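Local structure of GTP pyrophosphokinase YjbM (Bacillus subtilis, 5DEC) at residues K32-L37 and S45-V50; F49-V54 and R84-F89; D91-V96 and I147-L152. The protein synthesises the alarmone (p)ppGpp by transferring pyrophosphate from ATP to GTP or GDP, working as an allosterically activated homotetramer. One frame throughout, in Å; residues are numbered along the deposited sequence.

Interaction 1 of 3, residues K32-L37 and S45-V50; sequences KGIRTL and SPIEFV
With CG anti to the backbone N (chi1 179°) and the chain straight as far as NE, Arg35 reaches from helix 11-38 along the turn Ser45-Glu48, while Glu48, bent at its second torsion (chi2 76°), swings its carboxylate back to meet it. Arg35 NH1 donates to Ile47 O at 2.9 Å, with the carbonyl oxygen at the edge of the guanidinium and near its plane. The hydroxyl of Ser45 gives a second bond to the same oxygen, 2.9 Å from OG to Ile47 O, so two donors grip one carbonyl. A longer salt bridge joins Arg35 NH1 to Glu48 OE1 at 3.4 Å, the two planes 68° apart, and a water links Arg35 NH2 to Glu48 OE2. This turn leads into strand 49-54 through a classic beta bulge, Glu48 and Phe49 both facing Met86. Lys32, Arg35, Glu48 and Phe49 belong to the site that binds the allosteric activator pppGpp between neighbouring subunits, and the contact places these residues of helix and bulge side by side. On the buried side, Ile34 and Ile47 lie roughly perpendicular, their CD1 atoms 3.6 Å apart, and Ile47 goes on to touch Ile85 and Val96. Three residues before Arg35, the Lys32 chain passes Val50, CG to CB 4.0 Å, and a water bridges Lys32 NZ to Val50 O.

Interaction 2 of 3, residues F49-V54 and R84-F89; sequences FVTGRV and RIMCQF
The ring of Phe49 lies over the side chain of Met86, which offers its atoms to one ring face: Met86 CB stands 4.1 Å from the Phe49 ring centroid, 21° off the normal, as a CH-pi contact. Turned back at its second and third torsions (chi2 59°, chi3 69°), the methionine curls round so that its methyl, CE, comes to 3.4 Å from Phe49 CE2. Its sulfur makes an oblique Met-aromatic contact, SD 5.1 Å from the centroid of the Phe49 ring. Thr51 and Arg84 share this side of the sheet, with Thr51 OG1 3.6 Å from Arg84 CB, whereas Val50 and Ile85 face the opposite side, toward helix 11-38. These pairs belong to the antiparallel ladder between strand 49-54, outermost in this chain's sheet, and strand 81-87. Phe49-Met86 and Thr51-Arg84 are hydrogen-bonded pairs, with Val50-Ile85 a non-hydrogen-bonded pair between them. The bond from Met86 N to Phe49 O, 3.0 Å, is almost straight, but its return, Phe49 N to Met86 O, is weak at 3.5 Å. Arg84 N reaches Thr51 O at 2.7 Å, and Thr51 N gives the matching bond to Arg84 O. Leu152 of helix 152-167 touches both Phe49 and Met86, while Arg84, an ATP-binding residue, sends its guanidinium away from strand 49-54.

Interaction 3 of 3, residues D91-V96 and I147-L152; sequences DDIQIV and IQIRTL
Helix 90-102 packs on one face of the mixed beta-sheet of the RelA/SpoT synthetase fold, and here its first turns lie against the end of strand 139-151. The short segments run nearly antiparallel, at 156°, with their axes 8.3 Å apart at closest approach. The contact is buried and apolar, with no hydrogen bond between the two segments. Ile93 lies at its middle. With chi1 -67°, CG1 stands beside the backbone N and CG2 anti to it; Ile93 CG2 meets Ile149 CG2 at 3.9 Å, while CG1 carries CD1 toward the strand end, 4.0 Å from Thr151 CG2. The side chains of Ile93 and Ile149 run alongside each other in opposite senses, whereas Thr151 stands across Ile93. Cutting Ile93 back to an alanine removes both branches and would probably open a gap beside Ile149 and leave the methyl of Thr151 without its contact to CD1. One turn further along the helix, Val96 CG1 touches Ile149 CD1, also at 3.9 Å, so the two branches of Ile149 pack against successive helix turns. Arg150 points to the other side of the strand, where its NH1 binds Asn155 OD1 and two weak bonds tie its guanidinium to Gln148 OE1. Thr151 divides its roles: CG2 packs on Ile93, while OG1 pairs with Asp191 OD2 and, from the N-cap position, caps helix 152-167 by accepting from Met154 N.

In the fold
The three contacts spread over three neighbouring strands, from outermost strand 49-54 to central strand 139-151, their centres 9 to 11 Å apart. Interaction 1 comes first along the chain and hands strand 49-54 directly to interaction 2, the two sharing Phe49 and Val50. Interaction 3 opens just after, on helix 90-102, and closes on strand 139-151, the other neighbour of strand 81-87. Backbone pairs knit the series: Glu48 N lies 2.8 Å from Met86 O, and Cys87 N 2.8 Å from Arg150 O. On the face covered by helices 11-38 and 90-102, Ile47, Ile85 and Val96 bring the three contacts into one apolar core. Phe49 of the activator site thus shares strand 49-54 with ATP-binding Arg53, and that strand pairs with the one carrying Arg84.

Interaction 1 of 3, residues K32-L37 and S45-V50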
loop_
_atom_site.group_PDB
_atom_site.type_symbol
_atom_site.label_atom_id
_atom_site.label_comp_id
_atom_site.label_asym_id
_atom_site.label_seq_id
_atom_site.Cartn_x
_atom_site.Cartn_y
_atom_site.Cartn_z
ATOM N N LYS B 32 3.228 0.179 -12.855
ATOM C CA LYS B 32 1.934 -0.419 -12.530
ATOM C C LYS B 32 0.788 0.322 -13.192
ATOM O O LYS B 32 -0.291 -0.228 -13.356
ATOM C CB LYS B 32 1.711 -0.454 -11.007
ATOM C CG LYS B 32 2.538 -1.511 -10.306
ATOM C CD LYS B 32 2.480 -1.398 -8.779
ATOM C CE LYS B 32 3.364 -2.482 -8.148
ATOM N NZ LYS B 32 3.517 -2.321 -6.679
ATOM N N GLY B 33 1.028 1.564 -13.593
ATOM C CA GLY B 33 0.022 2.344 -14.296
ATOM C C GLY B 33 -0.266 1.834 -15.697
ATOM O O GLY B 33 -1.312 2.121 -16.269
ATOM N N ILE B 34 0.684 1.104 -16.268
ATOM C CA ILE B 34 0.526 0.565 -17.614
ATOM C C ILE B 34 -0.640 -0.412 -17.641
ATOM O O ILE B 34 -1.526 -0.306 -18.485
ATOM C CB ILE B 34 1.818 -0.128 -18.092
ATOM C CG1 ILE B 34 2.924 0.905 -18.305
ATOM C CG2 ILE B 34 1.566 -0.922 -19.382
ATOM C CD1 ILE B 34 4.283 0.300 -18.514
ATOM N N ARG B 35 -0.650 -1.356 -16.701
ATOM C CA ARG B 35 -1.729 -2.342 -16.631
ATOM C C ARG B 35 -3.076 -1.664 -16.393
ATOM O O ARG B 35 -4.075 -2.021 -17.018
ATOM C CB ARG B 35 -1.463 -3.381 -15.529
ATOM C CG ARG B 35 -2.565 -4.423 -15.380
ATOM C CD ARG B 35 -2.188 -5.474 -14.359
ATOM N NE ARG B 35 -3.263 -6.436 -14.142
ATOM C CZ ARG B 35 -3.493 -7.493 -14.914
ATOM N NH1 ARG B 35 -2.730 -7.727 -15.972
ATOM N NH2 ARG B 35 -4.492 -8.317 -14.632
ATOM N N THR B 36 -3.105 -0.687 -15.486
ATOM C CA THR B 36 -4.344 0.044 -15.215
ATOM C C THR B 36 -4.937 0.683 -16.471
ATOM O O THR B 36 -6.129 0.534 -16.742
ATOM C CB THR B 36 -4.131 1.143 -14.160
ATOM O OG1 THR B 36 -3.706 0.547 -12.930
ATOM C CG2 THR B 36 -5.428 1.910 -13.932
ATOM N N LEU B 37 -4.096 1.382 -17.234
ATOM C CA LEU B 37 -4.501 1.997 -18.503
ATOM C C LEU B 37 -5.175 1.025 -19.484
ATOM O O LEU B 37 -5.931 1.453 -20.354
ATOM C CB LEU B 37 -3.292 2.650 -19.186
ATOM C CG LEU B 37 -2.941 4.124 -18.919
ATOM C CD1 LEU B 37 -2.834 4.469 -17.434
ATOM C CD2 LEU B 37 -1.661 4.521 -19.669
ATOM N N SER B 45 -3.703 -6.638 -21.031
ATOM C CA SER B 45 -2.535 -5.892 -20.561
ATOM C C SER B 45 -1.250 -6.677 -20.841
ATOM O O SER B 45 -1.193 -7.879 -20.600
ATOM C CB SER B 45 -2.657 -5.579 -19.070
ATOM O OG SER B 45 -1.436 -5.052 -18.583
ATOM N N PRO B 46 -0.226 -6.008 -21.382
ATOM C CA PRO B 46 1.070 -6.664 -21.609
ATOM C C PRO B 46 1.866 -6.870 -20.311
ATOM O O PRO B 46 2.923 -7.517 -20.323
ATOM C CB PRO B 46 1.790 -5.700 -22.562
ATOM C CG PRO B 46 1.186 -4.363 -22.269
ATOM C CD PRO B 46 -0.258 -4.633 -21.917
ATOM N N ILE B 47 1.361 -6.335 -19.210
ATOM C CA ILE B 47 1.992 -6.503 -17.908
ATOM C C ILE B 47 1.046 -7.189 -16.938
ATOM O O ILE B 47 -0.093 -6.768 -16.745
ATOM C CB ILE B 47 2.439 -5.157 -17.315
ATOM C CG1 ILE B 47 3.567 -4.554 -18.162
ATOM C CG2 ILE B 47 2.854 -5.320 -15.855
ATOM C CD1 ILE B 47 4.050 -3.214 -17.645
ATOM N N GLU B 48 1.521 -8.252 -16.316
ATOM C CA GLU B 48 0.701 -8.949 -15.349
ATOM C C GLU B 48 0.957 -8.353 -13.944
ATOM O O GLU B 48 0.019 -7.966 -13.256
ATOM C CB GLU B 48 1.012 -10.450 -15.398
ATOM C CG GLU B 48 0.001 -11.308 -14.717
ATOM C CD GLU B 48 -1.267 -11.463 -15.542
ATOM O OE1 GLU B 48 -1.402 -10.796 -16.598
ATOM O OE2 GLU B 48 -2.130 -12.258 -15.125
ATOM N N PHE B 49 2.214 -8.269 -13.519
ATOM C CA PHE B 49 2.515 -7.497 -12.317
ATOM C C PHE B 49 3.964 -7.014 -12.295
ATOM O O PHE B 49 4.771 -7.360 -13.162
ATOM C CB PHE B 49 2.207 -8.300 -11.036
ATOM C CG PHE B 49 3.082 -9.511 -10.827
ATOM C CD1 PHE B 49 2.800 -10.720 -11.449
ATOM C CD2 PHE B 49 4.163 -9.445 -9.954
ATOM C CE1 PHE B 49 3.607 -11.842 -11.223
ATOM C CE2 PHE B 49 4.982 -10.563 -9.726
ATOM C CZ PHE B 49 4.698 -11.760 -10.368
ATOM N N VAL B 50 4.266 -6.167 -11.313
ATOM C CA VAL B 50 5.541 -5.468 -11.227
ATOM C C VAL B 50 6.099 -5.563 -9.817
ATOM O O VAL B 50 5.379 -5.301 -8.874
ATOM C CB VAL B 50 5.388 -3.980 -11.604
ATOM C CG1 VAL B 50 6.724 -3.268 -11.549
ATOM C CG2 VAL B 50 4.765 -3.835 -12.982
HETATM O O HOH W 1 5.204 -4.325 -6.124
HETATM O O HOH W 2 -4.485 -10.950 -16.203
#

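Interaction 2 of 3, residues F49-V54 and R84-F89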
loop_
_atom_site.group_PDB
_atom_site.type_symbol
_atom_site.label_atom_id
_atom_site.label_comp_id
_atom_site.label_asym_id
_atom_site.label_seq_id
_atom_site.Cartn_x
_atom_site.Cartn_y
_atom_site.Cartn_z
ATOM N N PHE B 49 2.214 -8.269 -13.519
ATOM C CA PHE B 49 2.515 -7.497 -12.317
ATOM C C PHE B 49 3.964 -7.014 -12.295
ATOM O O PHE B 49 4.771 -7.360 -13.162
ATOM C CB PHE B 49 2.207 -8.300 -11.036
ATOM C CG PHE B 49 3.082 -9.511 -10.827
ATOM C CD1 PHE B 49 2.800 -10.720 -11.449
ATOM C CD2 PHE B 49 4.163 -9.445 -9.954
ATOM C CE1 PHE B 49 3.607 -11.842 -11.223
ATOM C CE2 PHE B 49 4.982 -10.563 -9.726
ATOM C CZ PHE B 49 4.698 -11.760 -10.368
ATOM N N VAL B 50 4.266 -6.167 -11.313
ATOM C CA VAL B 50 5.541 -5.468 -11.227
ATOM C C VAL B 50 6.099 -5.563 -9.817
ATOM O O VAL B 50 5.379 -5.301 -8.874
ATOM C CB VAL B 50 5.388 -3.980 -11.604
ATOM C CG1 VAL B 50 6.724 -3.268 -11.549
ATOM C CG2 VAL B 50 4.765 -3.835 -12.982
ATOM N N THR B 51 7.361 -5.954 -9.673
ATOM C CA THR B 51 8.004 -5.927 -8.365
ATOM C C THR B 51 9.260 -5.085 -8.431
ATOM O O THR B 51 9.816 -4.868 -9.511
ATOM C CB THR B 51 8.403 -7.337 -7.871
ATOM O OG1 THR B 51 9.491 -7.839 -8.667
ATOM C CG2 THR B 51 7.213 -8.290 -7.932
ATOM N N GLY B 52 9.737 -4.657 -7.269
ATOM C CA GLY B 52 10.959 -3.885 -7.203
ATOM C C GLY B 52 11.676 -4.104 -5.888
ATOM O O GLY B 52 11.062 -4.427 -4.870
ATOM N N ARG B 53 12.986 -3.937 -5.920
ATOM C CA ARG B 53 13.834 -4.284 -4.796
ATOM C C ARG B 53 15.138 -3.494 -4.851
ATOM O O ARG B 53 15.729 -3.327 -5.929
ATOM C CB ARG B 53 14.068 -5.811 -4.810
ATOM C CG ARG B 53 15.465 -6.279 -4.515
ATOM C CD ARG B 53 15.793 -6.205 -3.050
ATOM N NE ARG B 53 15.123 -7.185 -2.212
ATOM C CZ ARG B 53 15.593 -8.407 -1.997
ATOM N NH1 ARG B 53 16.724 -8.793 -2.577
ATOM N NH2 ARG B 53 14.929 -9.239 -1.209
ATOM N N VAL B 54 15.591 -3.001 -3.696
ATOM C CA VAL B 54 16.954 -2.491 -3.570
ATOM C C VAL B 54 17.827 -3.567 -2.933
ATOM O O VAL B 54 17.444 -4.168 -1.932
ATOM C CB VAL B 54 17.017 -1.182 -2.738
ATOM C CG1 VAL B 54 18.467 -0.805 -2.424
ATOM C CG2 VAL B 54 16.324 -0.071 -3.477
ATOM N N ARG B 84 11.230 -5.770 -11.652
ATOM C CA ARG B 84 10.932 -6.895 -12.527
ATOM C C ARG B 84 9.533 -6.738 -13.035
ATOM O O ARG B 84 8.597 -6.494 -12.255
ATOM C CB ARG B 84 11.104 -8.227 -11.808
ATOM C CG ARG B 84 12.536 -8.368 -11.322
ATOM C CD ARG B 84 12.959 -9.775 -11.008
ATOM N NE ARG B 84 14.387 -9.767 -10.706
ATOM C CZ ARG B 84 14.991 -10.623 -9.892
ATOM N NH1 ARG B 84 14.297 -11.597 -9.317
ATOM N NH2 ARG B 84 16.300 -10.521 -9.683
ATOM N N ILE B 85 9.399 -6.868 -14.348
ATOM C CA ILE B 85 8.102 -6.755 -14.985
ATOM C C ILE B 85 7.754 -8.155 -15.493
ATOM O O ILE B 85 8.507 -8.723 -16.278
ATOM C CB ILE B 85 8.124 -5.744 -16.155
ATOM C CG1 ILE B 85 8.544 -4.345 -15.662
ATOM C CG2 ILE B 85 6.768 -5.688 -16.816
ATOM C CD1 ILE B 85 8.716 -3.303 -16.816
ATOM N N MET B 86 6.625 -8.702 -15.038
ATOM C CA MET B 86 6.204 -10.051 -15.434
ATOM C C MET B 86 5.075 -9.959 -16.456
ATOM O O MET B 86 4.109 -9.228 -16.245
ATOM C CB MET B 86 5.734 -10.855 -14.221
ATOM C CG MET B 86 6.796 -11.797 -13.673
ATOM S SD MET B 86 8.304 -10.943 -13.163
ATOM C CE MET B 86 7.734 -10.043 -11.737
ATOM N N CYS B 87 5.211 -10.703 -17.549
ATOM C CA CYS B 87 4.230 -10.696 -18.631
ATOM C C CYS B 87 3.636 -12.087 -18.837
ATOM O O CYS B 87 4.303 -13.082 -18.610
ATOM C CB CYS B 87 4.887 -10.221 -19.934
ATOM S SG CYS B 87 5.861 -8.711 -19.774
ATOM N N GLN B 88 2.400 -12.145 -19.314
ATOM C CA GLN B 88 1.733 -13.412 -19.597
ATOM C C GLN B 88 2.330 -14.143 -20.783
ATOM O O GLN B 88 2.555 -15.351 -20.725
ATOM C CB GLN B 88 0.264 -13.143 -19.850
ATOM C CG GLN B 88 -0.646 -14.307 -19.653
ATOM C CD GLN B 88 -2.066 -13.844 -19.441
ATOM O OE1 GLN B 88 -2.663 -13.237 -20.321
ATOM N NE2 GLN B 88 -2.603 -14.097 -18.255
ATOM N N PHE B 89 2.580 -13.413 -21.866
ATOM C CA PHE B 89 3.048 -14.020 -23.118
ATOM C C PHE B 89 4.420 -13.493 -23.535
ATOM O O PHE B 89 4.770 -12.337 -23.258
ATOM C CB PHE B 89 2.047 -13.764 -24.257
ATOM C CG PHE B 89 0.682 -14.314 -23.995
ATOM C CD1 PHE B 89 0.413 -15.661 -24.191
ATOM C CD2 PHE B 89 -0.338 -13.490 -23.531
ATOM C CE1 PHE B 89 -0.861 -16.174 -23.944
ATOM C CE2 PHE B 89 -1.613 -14.000 -23.275
ATOM C CZ PHE B 89 -1.874 -15.342 -23.479
#

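Interaction 3 of 3, residues D91-V96 and I147-L152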
loop_
_atom_site.group_PDB
_atom_site.type_symbol
_atom_site.label_atom_id
_atom_site.label_comp_id
_atom_site.label_asym_id
_atom_site.label_seq_id
_atom_site.Cartn_x
_atom_site.Cartn_y
_atom_site.Cartn_z
ATOM N N ASP B 91 5.335 -12.552 -26.405
ATOM C CA ASP B 91 5.198 -11.383 -27.290
ATOM C C ASP B 91 4.901 -10.099 -26.503
ATOM O O ASP B 91 5.123 -8.990 -26.992
ATOM C CB ASP B 91 4.118 -11.618 -28.339
ATOM C CG ASP B 91 4.424 -10.915 -29.655
ATOM O OD1 ASP B 91 4.210 -9.685 -29.744
ATOM O OD2 ASP B 91 4.909 -11.591 -30.591
ATOM N N ASP B 92 4.405 -10.249 -25.282
ATOM C CA ASP B 92 4.203 -9.091 -24.423
ATOM C C ASP B 92 5.517 -8.409 -24.099
ATOM O O ASP B 92 5.538 -7.213 -23.824
ATOM C CB ASP B 92 3.501 -9.477 -23.125
ATOM C CG ASP B 92 2.056 -9.826 -23.336
ATOM O OD1 ASP B 92 1.475 -9.294 -24.308
ATOM O OD2 ASP B 92 1.502 -10.611 -22.526
ATOM N N ILE B 93 6.608 -9.167 -24.111
ATOM C CA ILE B 93 7.900 -8.620 -23.714
ATOM C C ILE B 93 8.376 -7.536 -24.690
ATOM O O ILE B 93 8.798 -6.469 -24.272
ATOM C CB ILE B 93 8.940 -9.733 -23.578
ATOM C CG1 ILE B 93 8.543 -10.622 -22.402
ATOM C CG2 ILE B 93 10.333 -9.163 -23.326
ATOM C CD1 ILE B 93 9.385 -11.839 -22.255
ATOM N N GLN B 94 8.243 -7.792 -25.986
ATOM C CA GLN B 94 8.629 -6.815 -26.992
ATOM C C GLN B 94 7.766 -5.560 -26.865
ATOM O O GLN B 94 8.256 -4.453 -27.055
ATOM C CB GLN B 94 8.515 -7.420 -28.401
ATOM C CG GLN B 94 8.963 -6.486 -29.523
ATOM C CD GLN B 94 10.422 -6.076 -29.411
ATOM O OE1 GLN B 94 11.261 -6.833 -28.917
ATOM N NE2 GLN B 94 10.729 -4.862 -29.861
ATOM N N ILE B 95 6.490 -5.741 -26.535
ATOM C CA ILE B 95 5.583 -4.619 -26.356
ATOM C C ILE B 95 6.015 -3.743 -25.181
ATOM O O ILE B 95 6.109 -2.526 -25.318
ATOM C CB ILE B 95 4.131 -5.113 -26.142
ATOM C CG1 ILE B 95 3.599 -5.739 -27.441
ATOM C CG2 ILE B 95 3.230 -3.972 -25.704
ATOM C CD1 ILE B 95 2.239 -6.371 -27.311
ATOM N N VAL B 96 6.355 -4.365 -24.054
ATOM C CA VAL B 96 6.785 -3.613 -22.880
ATOM C C VAL B 96 8.108 -2.906 -23.165
ATOM O O VAL B 96 8.286 -1.721 -22.821
ATOM C CB VAL B 96 6.926 -4.522 -21.625
ATOM C CG1 VAL B 96 7.530 -3.748 -20.464
ATOM C CG2 VAL B 96 5.572 -5.108 -21.233
ATOM N N ILE B 147 15.985 -2.907 -15.043
ATOM C CA ILE B 147 14.619 -3.374 -15.239
ATOM C C ILE B 147 14.688 -4.695 -16.010
ATOM O O ILE B 147 15.232 -4.736 -17.109
ATOM C CB ILE B 147 13.758 -2.392 -16.043
ATOM C CG1 ILE B 147 13.728 -1.004 -15.395
ATOM C CG2 ILE B 147 12.328 -2.960 -16.201
ATOM C CD1 ILE B 147 12.880 -0.006 -16.157
ATOM N N GLN B 148 14.182 -5.774 -15.431
ATOM C CA GLN B 148 14.087 -7.041 -16.166
ATOM C C GLN B 148 12.657 -7.299 -16.605
ATOM O O GLN B 148 11.717 -6.930 -15.907
ATOM C CB GLN B 148 14.574 -8.220 -15.334
ATOM C CG GLN B 148 15.988 -8.100 -14.803
ATOM C CD GLN B 148 16.488 -9.430 -14.251
ATOM O OE1 GLN B 148 16.019 -10.497 -14.659
ATOM N NE2 GLN B 148 17.393 -9.370 -13.285
ATOM N N ILE B 149 12.491 -7.891 -17.788
ATOM C CA ILE B 149 11.169 -8.237 -18.279
ATOM C C ILE B 149 11.144 -9.768 -18.500
ATOM O O ILE B 149 12.020 -10.300 -19.165
ATOM C CB ILE B 149 10.848 -7.494 -19.574
ATOM C CG1 ILE B 149 11.299 -6.019 -19.459
ATOM C CG2 ILE B 149 9.336 -7.610 -19.924
ATOM C CD1 ILE B 149 11.136 -5.257 -20.761
ATOM N N ARG B 150 10.153 -10.447 -17.931
ATOM C CA ARG B 150 10.107 -11.911 -17.928
ATOM C C ARG B 150 8.699 -12.395 -18.116
ATOM O O ARG B 150 7.773 -11.741 -17.664
ATOM C CB ARG B 150 10.613 -12.473 -16.590
ATOM C CG ARG B 150 12.007 -12.083 -16.169
ATOM C CD ARG B 150 12.240 -12.542 -14.742
ATOM N NE ARG B 150 13.642 -12.492 -14.358
ATOM C CZ ARG B 150 14.097 -12.879 -13.176
ATOM N NH1 ARG B 150 13.252 -13.348 -12.267
ATOM N NH2 ARG B 150 15.395 -12.828 -12.915
ATOM N N THR B 151 8.512 -13.566 -18.722
ATOM C CA THR B 151 7.201 -14.198 -18.611
ATOM C C THR B 151 7.059 -14.748 -17.206
ATOM O O THR B 151 8.048 -14.865 -16.477
ATOM C CB THR B 151 6.967 -15.345 -19.629
ATOM O OG1 THR B 151 7.954 -16.363 -19.426
ATOM C CG2 THR B 151 7.071 -14.838 -21.074
ATOM N N LEU B 152 5.827 -15.078 -16.835
ATOM C CA LEU B 152 5.534 -15.704 -15.561
ATOM C C LEU B 152 6.356 -16.988 -15.360
ATOM O O LEU B 152 6.890 -17.233 -14.276
ATOM C CB LEU B 152 4.032 -16.010 -15.461
ATOM C CG LEU B 152 3.080 -14.796 -15.457
ATOM C CD1 LEU B 152 1.602 -15.198 -15.625
ATOM C CD2 LEU B 152 3.268 -13.988 -14.190
#